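PDB 3GIP: N-acyl-D-glutamate deacylase, which catalyses the hydrolysis of N-acyl-D-glutamate, releasing D-glutamate and a carboxylic acid, as a zinc-containing member of the amidohydrolase superfamily. Local coordinates for residues F9-G14 with V428-P433; A27-R32 with A37-L42; T186-Q191 with V230-A235; I236-G241 with R271-E276; E316-I321 with R334-A339. All blocks are in the same frame, centred on the assembly; numbering follows the deposited sequence.

Contact 1: residues F9-G14 with V428-P433; sequences FKITGG and VVVFDP
This is a buried apolar contact between the facing sides of two sheets, in which Ile-11 of strand 7-12 meets Val-428 and Val-430 of strand 428-431. The evidence is methyl-to-methyl packing alone, with no hydrogen bond between the ranges and 104 Å² of surface buried. Residues two apart on a strand share a face, so both valines point toward Ile-11 while Val-429 points away. Ile-11 meets each valine tip to tip. Its CD1 lies 3.9 Å from Val-428 CG1 and 4.0 Å from Val-430 CG2, which places this end methyl in reach of both partners. The second branch, Ile-11 CG2, adds another 4.0 Å contact to Val-430 CG2. The valines offer different branches: Val-428 CG1 stands anti to its own backbone N (chi1 -173°), whereas Val-430 CG2 lies beside its N because CG1 takes the anti place (chi1 179°). The four-stranded sheet containing 7-12 and the strand group containing 428-431 thus press face to face, consistent with the beta-sandwich domain that accompanies the barrel in amidohydrolases. Around the contact, Ile-11 also packs on Leu-456 of strand 452-457 and Val-58 of strand 57-64, while Trp-51 of strand 50-52 touches both Ile-11 and Val-430.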
# COMPACT_ATOMS: atom_id res chain seq x y z
N PHE A 9 23.81 7.95 -15.27
CA PHE A 9 22.87 7.13 -16.02
C PHE A 9 22.11 7.99 -17.02
O PHE A 9 21.91 9.19 -16.81
CB PHE A 9 21.86 6.49 -15.06
CG PHE A 9 21.62 5.02 -15.29
CD1 PHE A 9 21.99 4.09 -14.32
CD2 PHE A 9 21.01 4.57 -16.46
CE1 PHE A 9 21.75 2.73 -14.50
CE2 PHE A 9 20.77 3.20 -16.65
CZ PHE A 9 21.14 2.29 -15.67
N LYS A 10 21.71 7.39 -18.14
CA LYS A 10 20.92 8.10 -19.12
C LYS A 10 20.00 7.09 -19.78
O LYS A 10 20.41 5.96 -20.05
CB LYS A 10 21.80 8.82 -20.16
CG LYS A 10 22.48 7.94 -21.20
CD LYS A 10 23.16 8.83 -22.24
CE LYS A 10 23.82 8.03 -23.35
NZ LYS A 10 24.43 8.92 -24.37
N ILE A 11 18.76 7.49 -19.99
CA ILE A 11 17.75 6.63 -20.62
C ILE A 11 17.31 7.38 -21.86
O ILE A 11 16.66 8.42 -21.78
CB ILE A 11 16.56 6.42 -19.67
CG1 ILE A 11 17.06 5.83 -18.35
CG2 ILE A 11 15.54 5.50 -20.32
CD1 ILE A 11 16.00 5.73 -17.28
N THR A 12 17.66 6.83 -23.02
CA THR A 12 17.36 7.49 -24.28
C THR A 12 16.38 6.83 -25.25
O THR A 12 16.08 5.64 -25.13
CB THR A 12 18.67 7.74 -25.05
OG1 THR A 12 18.37 8.36 -26.31
CG2 THR A 12 19.39 6.42 -25.30
N GLY A 13 15.90 7.62 -26.20
CA GLY A 13 15.00 7.14 -27.23
C GLY A 13 13.55 6.86 -26.86
O GLY A 13 12.75 6.53 -27.73
N GLY A 14 13.21 7.01 -25.58
CA GLY A 14 11.84 6.73 -25.17
C GLY A 14 10.93 7.94 -25.08
O GLY A 14 11.30 9.06 -25.44
N VAL A 428 12.85 5.81 -11.24
CA VAL A 428 12.34 5.71 -12.60
C VAL A 428 11.97 4.30 -13.02
O VAL A 428 12.61 3.33 -12.62
CB VAL A 428 13.41 6.21 -13.61
CG1 VAL A 428 12.84 6.27 -15.01
CG2 VAL A 428 13.94 7.57 -13.18
N VAL A 429 10.93 4.19 -13.84
CA VAL A 429 10.52 2.90 -14.36
C VAL A 429 10.37 3.05 -15.87
O VAL A 429 9.80 4.03 -16.35
CB VAL A 429 9.19 2.38 -13.76
CG1 VAL A 429 8.06 3.35 -14.05
CG2 VAL A 429 8.87 1.00 -14.33
N VAL A 430 10.91 2.09 -16.60
CA VAL A 430 10.83 2.08 -18.06
C VAL A 430 9.99 0.87 -18.42
O VAL A 430 10.29 -0.25 -18.00
CB VAL A 430 12.23 1.93 -18.70
CG1 VAL A 430 12.11 1.90 -20.21
CG2 VAL A 430 13.13 3.07 -18.25
N PHE A 431 8.92 1.08 -19.18
CA PHE A 431 8.06 -0.04 -19.55
C PHE A 431 7.46 0.09 -20.94
O PHE A 431 7.36 1.18 -21.49
CB PHE A 431 6.94 -0.19 -18.51
CG PHE A 431 5.95 0.96 -18.48
CD1 PHE A 431 4.81 0.93 -19.28
CD2 PHE A 431 6.16 2.05 -17.64
CE1 PHE A 431 3.89 1.98 -19.24
CE2 PHE A 431 5.25 3.11 -17.60
CZ PHE A 431 4.11 3.08 -18.40
N ASP A 432 7.10 -1.05 -21.51
CA ASP A 432 6.48 -1.09 -22.83
C ASP A 432 4.98 -0.90 -22.59
O ASP A 432 4.34 -1.74 -21.96
CB ASP A 432 6.73 -2.45 -23.49
CG ASP A 432 6.27 -2.49 -24.93
OD1 ASP A 432 5.21 -1.90 -25.22
OD2 ASP A 432 6.96 -3.12 -25.76
N PRO A 433 4.40 0.20 -23.08
CA PRO A 433 2.97 0.43 -22.87
C PRO A 433 2.05 -0.59 -23.52
O PRO A 433 0.93 -0.81 -23.05
CB PRO A 433 2.77 1.84 -23.43
CG PRO A 433 3.77 1.89 -24.55
CD PRO A 433 4.99 1.27 -23.91

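Contact 2: residues A27-R32 with A37-L42; sequences ADLGVR and AAIGEL
Asp-28, Ala-37 and Gly-30 lose the most surface where strands 28-32 and 35-40 pair as an antiparallel hairpin; the short axes run at 173°, 4.7 Å apart. Asp-28 joins the strands by both backbone and side chain. Its N donates to Gly-40 O at 2.6 Å and its O accepts from Gly-40 N, making a hydrogen-bonded pair. With CG beside the backbone N (chi1 -54°), the carboxylate leans over the segment that follows Gly-40, where OD2 accepts from Leu-42 N at 2.9 Å through its anti lone pair in a nearly straight bond (171°). The other oxygen, OD1, has a salt bridge to Arg-26 and a bond from Gly-13 N, which probably stabilise the charge of Asp-28. Glu-41 OE2, a like charge close to OD2, is itself bonded to Gly-43 N.

Ala-37 and Ala-38 form a classic beta bulge opposite Gly-30. Gly-30 O takes Ala-37 N at 2.8 Å, from above the carbonyl plane, and Ala-38 N only weakly at 3.4 Å, while Gly-30 N donates to Ala-38 O. On this side-chain-less residue Leu-42 CD1 settles 3.3 Å from Gly-30 N. Ala-37 CB rests 3.5 Å from Arg-32 NH1, whose guanidinium is tied to Glu-5 O and Lys-6 O. The reverse face carries Leu-29 and Ile-39, side by side and pointing the same way, with Leu-29 CD1 3.6 Å from Ile-39 CG1.

Strand 35-40 is outermost in its sheet within the chain; strand 28-32 lies between it and strand 7-12, and Ile-39 and Val-31 reach the loop residues Pro-422 and Ala-426, respectively.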
# COMPACT_ATOMS: atom_id res chain seq x y z
N ALA A 27 11.77 12.44 -25.29
CA ALA A 27 12.91 13.08 -24.63
C ALA A 27 13.75 12.06 -23.87
O ALA A 27 13.26 10.98 -23.52
CB ALA A 27 12.41 14.16 -23.68
N ASP A 28 15.01 12.40 -23.61
CA ASP A 28 15.90 11.52 -22.87
C ASP A 28 16.00 11.98 -21.42
O ASP A 28 15.80 13.16 -21.12
CB ASP A 28 17.30 11.51 -23.49
CG ASP A 28 17.29 11.16 -24.97
OD1 ASP A 28 16.41 10.39 -25.39
OD2 ASP A 28 18.17 11.66 -25.71
N LEU A 29 16.32 11.06 -20.52
CA LEU A 29 16.44 11.38 -19.11
C LEU A 29 17.87 11.15 -18.64
O LEU A 29 18.45 10.09 -18.89
CB LEU A 29 15.48 10.50 -18.29
CG LEU A 29 15.41 10.75 -16.78
CD1 LEU A 29 14.55 11.97 -16.50
CD2 LEU A 29 14.80 9.53 -16.10
N GLY A 30 18.43 12.14 -17.95
CA GLY A 30 19.78 12.03 -17.45
C GLY A 30 19.80 11.99 -15.93
O GLY A 30 19.05 12.72 -15.27
N VAL A 31 20.66 11.15 -15.37
CA VAL A 31 20.76 11.01 -13.92
C VAL A 31 22.18 11.23 -13.41
O VAL A 31 23.15 10.79 -14.03
CB VAL A 31 20.29 9.61 -13.47
CG1 VAL A 31 20.46 9.45 -11.97
CG2 VAL A 31 18.84 9.39 -13.87
N ARG A 32 22.30 11.91 -12.28
CA ARG A 32 23.59 12.14 -11.66
C ARG A 32 23.42 12.34 -10.16
O ARG A 32 22.55 13.10 -9.72
CB ARG A 32 24.30 13.36 -12.26
CG ARG A 32 25.74 13.47 -11.76
CD ARG A 32 26.41 14.79 -12.13
NE ARG A 32 26.48 15.00 -13.57
CZ ARG A 32 25.74 15.89 -14.23
NH1 ARG A 32 24.87 16.65 -13.57
NH2 ARG A 32 25.87 16.03 -15.54
N ALA A 37 19.29 14.81 -13.44
CA ALA A 37 20.18 15.91 -13.78
C ALA A 37 19.78 16.70 -15.02
O ALA A 37 20.14 17.87 -15.16
CB ALA A 37 21.61 15.39 -13.94
N ALA A 38 19.04 16.06 -15.92
CA ALA A 38 18.62 16.74 -17.14
C ALA A 38 17.60 15.93 -17.92
O ALA A 38 17.51 14.72 -17.78
CB ALA A 38 19.84 17.02 -18.01
N ILE A 39 16.83 16.64 -18.75
CA ILE A 39 15.82 16.02 -19.59
C ILE A 39 15.86 16.73 -20.95
O ILE A 39 15.81 17.96 -21.02
CB ILE A 39 14.41 16.16 -18.99
CG1 ILE A 39 14.34 15.41 -17.65
CG2 ILE A 39 13.37 15.62 -19.96
CD1 ILE A 39 13.00 15.52 -16.95
N GLY A 40 15.94 15.94 -22.02
CA GLY A 40 15.99 16.51 -23.36
C GLY A 40 16.78 15.62 -24.30
O GLY A 40 16.56 14.41 -24.36
N GLU A 41 17.70 16.22 -25.06
CA GLU A 41 18.53 15.47 -25.99
C GLU A 41 19.84 15.11 -25.32
O GLU A 41 20.66 15.98 -25.04
CB GLU A 41 18.80 16.30 -27.25
CG GLU A 41 19.74 15.64 -28.25
CD GLU A 41 19.21 14.31 -28.75
OE1 GLU A 41 18.08 14.28 -29.30
OE2 GLU A 41 19.92 13.29 -28.59
N LEU A 42 20.04 13.82 -25.06
CA LEU A 42 21.26 13.36 -24.39
C LEU A 42 21.99 12.27 -25.17
O LEU A 42 22.86 11.59 -24.63
CB LEU A 42 20.91 12.83 -23.00
CG LEU A 42 20.17 13.79 -22.07
CD1 LEU A 42 19.82 13.09 -20.77
CD2 LEU A 42 21.03 15.02 -21.81

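Contact 3: residues T186-Q191 with V230-A235; sequences TGLAYQ and VEEVLA. With ACY (acetic acid), chain C.
Leu-188 turns its CG anti to the carbonyl carbon (chi1 -54°) and runs on extended to CD1, while Glu-232 swings CG anti to its backbone N (chi1 171°) and continues straight to its carboxylate, so the two side chains approach from opposite directions. The setting is the TIM barrel of the amidohydrolase family: Leu-188 follows strand 183-187, and Glu-232 and Val-233 sit on helix 226-240. Leu-188 CD1 is the meeting point for both helix residues. It lies 4.0 Å from Glu-232 OE1 and 4.3 Å from Val-233 CG1, and without any hydrogen bond the contact is one of packing that buries 95 Å². The carboxylate is not left to the leucine methyl, since Glu-232 OE1 forms a salt bridge with Arg-220, a residue that the Leu-188 side chain also touches.

The leucine is held in a type I turn from Gly-187 to Tyr-190, closed by Tyr-190 N donating to Gly-187 O at 3.0 Å. Tyr-190, the last residue of the turn, lies near the metal site: its ring meets that of the zinc ligand His-218 with planes about 55° apart, and the side chain of Leu-188 is itself about 10 Å from the zinc ion. Atom O of an acetic acid molecule, probably from the crystallisation liquor, lies at the edge of the tyrosine ring in its plane, and Tyr-190 OH donates to it at 2.6 Å.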
# COMPACT_ATOMS: atom_id res chain seq x y z
N THR A 186 -5.45 3.27 10.85
CA THR A 186 -6.39 2.57 11.71
C THR A 186 -6.89 1.32 10.99
O THR A 186 -6.88 1.24 9.76
CB THR A 186 -7.62 3.45 12.08
OG1 THR A 186 -8.16 4.06 10.90
CG2 THR A 186 -7.22 4.53 13.07
N GLY A 187 -7.29 0.33 11.79
CA GLY A 187 -7.83 -0.92 11.26
C GLY A 187 -9.08 -1.13 12.09
O GLY A 187 -9.13 -2.00 12.96
N LEU A 188 -10.09 -0.32 11.83
CA LEU A 188 -11.33 -0.35 12.60
C LEU A 188 -12.16 -1.62 12.47
O LEU A 188 -13.07 -1.86 13.26
CB LEU A 188 -12.17 0.89 12.27
CG LEU A 188 -11.42 2.21 12.45
CD1 LEU A 188 -12.36 3.38 12.23
CD2 LEU A 188 -10.81 2.28 13.85
N ALA A 189 -11.82 -2.45 11.48
CA ALA A 189 -12.53 -3.71 11.28
C ALA A 189 -11.84 -4.82 12.07
O ALA A 189 -12.33 -5.94 12.12
CB ALA A 189 -12.54 -4.07 9.78
N TYR A 190 -10.71 -4.48 12.69
CA TYR A 190 -9.93 -5.45 13.46
C TYR A 190 -9.79 -5.10 14.94
O TYR A 190 -9.97 -3.96 15.35
CB TYR A 190 -8.51 -5.55 12.91
CG TYR A 190 -8.40 -5.89 11.45
CD1 TYR A 190 -8.97 -7.05 10.93
CD2 TYR A 190 -7.68 -5.06 10.58
CE1 TYR A 190 -8.82 -7.39 9.59
CE2 TYR A 190 -7.53 -5.39 9.24
CZ TYR A 190 -8.10 -6.55 8.75
OH TYR A 190 -7.94 -6.88 7.43
N GLN A 191 -9.44 -6.11 15.73
CA GLN A 191 -9.20 -5.91 17.15
C GLN A 191 -7.73 -5.51 17.21
O GLN A 191 -6.92 -6.00 16.42
CB GLN A 191 -9.41 -7.22 17.92
CG GLN A 191 -10.86 -7.64 18.02
CD GLN A 191 -11.72 -6.60 18.70
OE1 GLN A 191 -11.42 -6.15 19.81
NE2 GLN A 191 -12.80 -6.21 18.04
N VAL A 230 -17.41 4.93 6.11
CA VAL A 230 -16.75 6.03 5.43
C VAL A 230 -17.11 7.34 6.13
O VAL A 230 -16.25 8.19 6.35
CB VAL A 230 -17.17 6.10 3.93
CG1 VAL A 230 -16.72 7.43 3.32
CG2 VAL A 230 -16.54 4.94 3.17
N GLU A 231 -18.38 7.49 6.48
CA GLU A 231 -18.84 8.69 7.17
C GLU A 231 -18.09 8.87 8.49
O GLU A 231 -17.75 9.99 8.87
CB GLU A 231 -20.35 8.60 7.44
CG GLU A 231 -20.93 9.65 8.39
CD GLU A 231 -20.70 11.08 7.94
OE1 GLU A 231 -20.45 11.30 6.73
OE2 GLU A 231 -20.80 12.00 8.79
N GLU A 232 -17.82 7.76 9.18
CA GLU A 232 -17.11 7.81 10.45
C GLU A 232 -15.72 8.44 10.33
O GLU A 232 -15.35 9.29 11.14
CB GLU A 232 -16.99 6.41 11.05
CG GLU A 232 -16.08 6.33 12.27
CD GLU A 232 -16.07 4.97 12.93
OE1 GLU A 232 -16.30 3.96 12.23
OE2 GLU A 232 -15.81 4.89 14.16
N VAL A 233 -14.96 8.02 9.33
CA VAL A 233 -13.62 8.58 9.17
C VAL A 233 -13.64 9.97 8.55
O VAL A 233 -12.72 10.76 8.76
CB VAL A 233 -12.69 7.64 8.35
CG1 VAL A 233 -12.52 6.32 9.08
CG2 VAL A 233 -13.26 7.41 6.96
N LEU A 234 -14.68 10.28 7.78
CA LEU A 234 -14.77 11.62 7.19
C LEU A 234 -15.12 12.61 8.29
O LEU A 234 -14.66 13.75 8.28
CB LEU A 234 -15.82 11.66 6.08
CG LEU A 234 -15.45 10.95 4.78
CD1 LEU A 234 -16.57 11.15 3.77
CD2 LEU A 234 -14.14 11.51 4.23
N ALA A 235 -15.93 12.17 9.25
CA ALA A 235 -16.33 13.03 10.36
C ALA A 235 -15.10 13.42 11.16
O ALA A 235 -14.98 14.55 11.64
CB ALA A 235 -17.33 12.30 11.25
C ACY C . -5.81 -5.70 4.93
O ACY C . -6.44 -5.44 5.93
OXT ACY C . -5.66 -4.77 3.98
CH3 ACY C . -5.19 -7.06 4.75

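Contact 4: residues I236-G241 with R271-E276; sequences IGRGTG and REQGVE
Val-275 spreads its two methyls over the end of helix 226-240. Its CG2 lies 3.9 Å from Arg-238 CA and 3.9 Å from Arg-238 CG, while CG1 comes to 4.0 Å from Gly-237 O, a close fit on a helix surface where glycine has no side chain. The branches divide this way because CG1 is anti to the valine's own N (chi1 -178°), leaving CG2 beside it. Next to them Gln-273 OE1 touches Arg-238 CD at 3.5 Å. The guanidinium and amide planes stand 63° apart and no hydrogen bond joins the two side chains; the arginine head is instead engaged by Glu-231, seven residues and about two turns earlier on the same helix, in a salt bridge through NH2.

One water bridges the backbones, donating to Gly-241 O at 3.0 Å and accepting from Glu-276 N at 2.9 Å. Farther out, the helix end is tied up by Thr-240, whose OG1 donates to Ile-236 O at 2.7 Å and whose N reaches the same oxygen from the opposite face of the carbonyl plane. On the partner side Gly-274, with phi 106°, turns the chain just before Val-275, which points at the helix.

Gly-274 closes helix 260-272 with a Schellman motif, and Gly-241 leaves helix 226-240 with positive phi. Such paired helix ends, each leading into a parallel strand (243-246 and 277-281), belong to the repeating strand-helix layout of a TIM barrel.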
# COMPACT_ATOMS: atom_id res chain seq x y z
N ILE A 236 -14.18 12.47 11.31
CA ILE A 236 -12.94 12.73 12.04
C ILE A 236 -12.12 13.76 11.27
O ILE A 236 -11.53 14.67 11.86
CB ILE A 236 -12.11 11.44 12.19
CG1 ILE A 236 -12.86 10.46 13.10
CG2 ILE A 236 -10.73 11.75 12.75
CD1 ILE A 236 -12.24 9.08 13.15
N GLY A 237 -12.09 13.63 9.95
CA GLY A 237 -11.34 14.56 9.13
C GLY A 237 -11.94 15.95 9.12
O GLY A 237 -11.21 16.94 9.17
N ARG A 238 -13.26 16.04 9.04
CA ARG A 238 -13.94 17.33 9.02
C ARG A 238 -13.81 18.06 10.35
O ARG A 238 -13.67 19.28 10.38
CB ARG A 238 -15.42 17.14 8.67
CG ARG A 238 -15.66 16.59 7.27
CD ARG A 238 -17.14 16.45 6.95
NE ARG A 238 -17.84 15.68 7.97
CZ ARG A 238 -18.58 14.60 7.72
NH1 ARG A 238 -18.73 14.15 6.48
NH2 ARG A 238 -19.19 13.97 8.72
N GLY A 239 -13.83 17.30 11.44
CA GLY A 239 -13.72 17.92 12.75
C GLY A 239 -12.32 18.34 13.13
O GLY A 239 -12.15 19.36 13.81
N THR A 240 -11.32 17.59 12.70
CA THR A 240 -9.93 17.90 13.04
C THR A 240 -9.12 18.53 11.91
O THR A 240 -8.07 19.13 12.16
CB THR A 240 -9.17 16.63 13.48
OG1 THR A 240 -9.07 15.73 12.37
CG2 THR A 240 -9.90 15.94 14.61
N GLY A 241 -9.60 18.40 10.68
CA GLY A 241 -8.88 18.95 9.55
C GLY A 241 -7.74 18.04 9.12
O GLY A 241 -6.92 18.41 8.28
N ARG A 271 -14.13 16.80 0.53
CA ARG A 271 -13.01 17.49 -0.11
C ARG A 271 -13.43 18.85 -0.67
O ARG A 271 -12.59 19.74 -0.84
CB ARG A 271 -12.36 16.60 -1.18
CG ARG A 271 -13.18 16.27 -2.42
CD ARG A 271 -12.62 15.00 -3.08
NE ARG A 271 -13.14 14.76 -4.42
CZ ARG A 271 -12.63 15.26 -5.54
NH1 ARG A 271 -11.56 16.06 -5.48
NH2 ARG A 271 -13.18 14.98 -6.71
N GLU A 272 -14.71 19.01 -0.96
CA GLU A 272 -15.23 20.28 -1.46
C GLU A 272 -15.15 21.28 -0.32
O GLU A 272 -14.94 22.48 -0.54
CB GLU A 272 -16.69 20.12 -1.91
CG GLU A 272 -16.87 19.45 -3.26
CD GLU A 272 -18.29 19.00 -3.50
OE1 GLU A 272 -19.22 19.52 -2.84
OE2 GLU A 272 -18.50 18.12 -4.36
N GLN A 273 -15.31 20.78 0.90
CA GLN A 273 -15.27 21.60 2.11
C GLN A 273 -13.85 21.94 2.56
O GLN A 273 -13.67 22.66 3.54
CB GLN A 273 -16.00 20.88 3.25
CG GLN A 273 -17.48 20.64 3.00
CD GLN A 273 -18.12 19.78 4.08
OE1 GLN A 273 -17.76 18.62 4.26
NE2 GLN A 273 -19.07 20.36 4.80
N GLY A 274 -12.85 21.42 1.85
CA GLY A 274 -11.48 21.73 2.21
C GLY A 274 -10.69 20.62 2.90
O GLY A 274 -9.50 20.78 3.14
N VAL A 275 -11.35 19.52 3.23
CA VAL A 275 -10.66 18.41 3.89
C VAL A 275 -9.89 17.66 2.81
O VAL A 275 -10.43 17.39 1.75
CB VAL A 275 -11.66 17.43 4.55
CG1 VAL A 275 -10.89 16.32 5.25
CG2 VAL A 275 -12.55 18.17 5.52
N GLU A 276 -8.63 17.35 3.08
CA GLU A 276 -7.84 16.61 2.10
C GLU A 276 -8.19 15.14 2.24
O GLU A 276 -7.83 14.51 3.23
CB GLU A 276 -6.34 16.81 2.32
CG GLU A 276 -5.84 18.20 1.95
CD GLU A 276 -4.32 18.26 1.83
OE1 GLU A 276 -3.79 19.35 1.57
OE2 GLU A 276 -3.66 17.20 1.99
O HOH W 1 -6.93 18.12 5.32

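Contact 5: residues E316-I321 with R334-A339; sequences EYLADI and RRLAPA
Leu-336 points its CD1 between Leu-318 and Ile-321, meeting them in two different ways. Toward Ile-321 it reaches tip to tip, with the two CD1 methyls 4.0 Å apart. Against Leu-318 the side chains are set obliquely, and the CD1 atoms of Leu-318 and Leu-336 close to 3.9 Å. One methyl of Leu-336 therefore serves both partners, which stand three residues apart and so nearly one turn apart on helix 318-325. The CA atoms of Leu-318 and Leu-336 are 9.4 Å apart, so the backbones do not approach and the gap is bridged by side chains alone.

The torsions are consistent with this difference. Leu-318 does not send its CB directly at the partner; with CG anti to the backbone N (chi1 179°), its end bends nearer. Ile-321 and Leu-336 do point at each other from the start: Ile-321 sets CG1, and Leu-336 its CG, beside the backbone N and anti to the carbonyl carbon (chi1 -64° in Ile-321). All three side chains are buried, yet the contact covers a modest 109 Å².

Ile-304 of strand 303-307 lies against both Ile-321 and Leu-336, and Trp-325 adds to the cover over Leu-336. Two consecutive short helices, 318-325 and 329-336, thus fold onto each other and onto a three-stranded antiparallel sheet. This small unit is inserted between barrel strands 277-281 and 360-362, consistent with the insertion known in D-aminoacylase relatives.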
# COMPACT_ATOMS: atom_id res chain seq x y z
N GLU A 316 -6.92 -24.18 -0.73
CA GLU A 316 -8.18 -24.92 -0.69
C GLU A 316 -9.38 -24.07 -0.27
O GLU A 316 -9.23 -23.06 0.41
CB GLU A 316 -8.04 -26.12 0.25
CG GLU A 316 -6.98 -27.11 -0.20
CD GLU A 316 -6.81 -28.30 0.74
OE1 GLU A 316 -7.50 -28.36 1.78
OE2 GLU A 316 -5.97 -29.17 0.44
N TYR A 317 -10.57 -24.49 -0.70
CA TYR A 317 -11.81 -23.81 -0.35
C TYR A 317 -12.28 -24.27 1.02
O TYR A 317 -12.23 -25.46 1.33
CB TYR A 317 -12.92 -24.14 -1.36
CG TYR A 317 -12.76 -23.52 -2.72
CD1 TYR A 317 -12.66 -22.14 -2.88
CD2 TYR A 317 -12.75 -24.32 -3.87
CE1 TYR A 317 -12.56 -21.56 -4.15
CE2 TYR A 317 -12.64 -23.75 -5.14
CZ TYR A 317 -12.55 -22.38 -5.27
OH TYR A 317 -12.45 -21.81 -6.52
N LEU A 318 -12.76 -23.33 1.82
CA LEU A 318 -13.26 -23.64 3.16
C LEU A 318 -14.36 -24.71 3.10
O LEU A 318 -14.40 -25.61 3.94
CB LEU A 318 -13.81 -22.38 3.83
CG LEU A 318 -14.41 -22.55 5.23
CD1 LEU A 318 -13.33 -23.01 6.19
CD2 LEU A 318 -15.01 -21.23 5.70
N ALA A 319 -15.24 -24.63 2.10
CA ALA A 319 -16.31 -25.61 1.98
C ALA A 319 -15.79 -27.02 1.71
O ALA A 319 -16.36 -27.99 2.20
CB ALA A 319 -17.29 -25.19 0.88
N ASP A 320 -14.71 -27.12 0.93
CA ASP A 320 -14.13 -28.43 0.63
C ASP A 320 -13.45 -29.00 1.86
O ASP A 320 -13.52 -30.20 2.12
CB ASP A 320 -13.10 -28.33 -0.50
CG ASP A 320 -13.72 -28.05 -1.86
OD1 ASP A 320 -14.96 -28.20 -1.99
OD2 ASP A 320 -12.97 -27.71 -2.79
N ILE A 321 -12.78 -28.14 2.62
CA ILE A 321 -12.10 -28.57 3.83
C ILE A 321 -13.14 -29.09 4.83
O ILE A 321 -12.99 -30.17 5.39
CB ILE A 321 -11.33 -27.40 4.47
CG1 ILE A 321 -10.22 -26.94 3.52
CG2 ILE A 321 -10.73 -27.84 5.81
CD1 ILE A 321 -9.57 -25.62 3.91
N ARG A 334 -12.52 -22.32 12.44
CA ARG A 334 -11.94 -22.21 13.78
C ARG A 334 -10.76 -23.17 13.95
O ARG A 334 -9.79 -22.83 14.61
CB ARG A 334 -13.01 -22.49 14.83
CG ARG A 334 -14.07 -21.40 14.90
CD ARG A 334 -15.24 -21.80 15.78
NE ARG A 334 -16.25 -20.74 15.82
CZ ARG A 334 -17.50 -20.92 16.25
NH1 ARG A 334 -17.90 -22.11 16.66
NH2 ARG A 334 -18.35 -19.90 16.25
N ARG A 335 -10.85 -24.35 13.34
CA ARG A 335 -9.77 -25.32 13.44
C ARG A 335 -8.55 -24.89 12.63
O ARG A 335 -7.42 -25.29 12.93
CB ARG A 335 -10.23 -26.70 12.96
CG ARG A 335 -11.30 -27.34 13.81
CD ARG A 335 -11.60 -28.75 13.31
NE ARG A 335 -12.74 -29.35 13.99
CZ ARG A 335 -13.24 -30.54 13.67
NH1 ARG A 335 -12.69 -31.25 12.69
NH2 ARG A 335 -14.29 -31.02 14.32
N LEU A 336 -8.78 -24.08 11.60
CA LEU A 336 -7.71 -23.59 10.74
C LEU A 336 -6.94 -22.43 11.34
O LEU A 336 -5.83 -22.12 10.92
CB LEU A 336 -8.30 -23.15 9.39
CG LEU A 336 -8.78 -24.25 8.45
CD1 LEU A 336 -9.64 -23.63 7.35
CD2 LEU A 336 -7.58 -24.98 7.85
N ALA A 337 -7.53 -21.78 12.34
CA ALA A 337 -6.92 -20.63 12.99
C ALA A 337 -5.61 -20.92 13.72
O ALA A 337 -5.48 -21.96 14.38
CB ALA A 337 -7.91 -19.98 13.94
N PRO A 338 -4.63 -20.02 13.61
CA PRO A 338 -4.70 -18.78 12.82
C PRO A 338 -4.47 -19.05 11.34
O PRO A 338 -3.63 -19.88 10.97
CB PRO A 338 -3.60 -17.91 13.43
CG PRO A 338 -2.59 -18.92 13.86
CD PRO A 338 -3.44 -20.00 14.48
N ALA A 339 -5.21 -18.34 10.49
CA ALA A 339 -5.09 -18.52 9.05
C ALA A 339 -5.47 -17.26 8.30
O ALA A 339 -5.87 -16.26 8.90
CB ALA A 339 -5.98 -19.67 8.61

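Contacts 1 and 2 lie in the sandwich part of the chain, centres 11 Å apart, and touch: strands 7-12 and 28-32 are neighbours in one sheet. Contact 1 joins ranges 414 residues apart, bringing an N-terminal strand to one late in the chain, and contacts 2 to 5 are nested within that span, in series. Contacts 3 and 4 share helix 226-240 of the barrel, centres 15 Å apart, linked by the salt bridge from Glu-231 to Arg-238. Contact 5 belongs to the insertion and lies far from contact 2, about 54 Å between centres, but only about 9 Å from contact 3 by nearest atoms. The set samples sandwich, barrel and insertion of a single chain, with contact 3 near the zinc site.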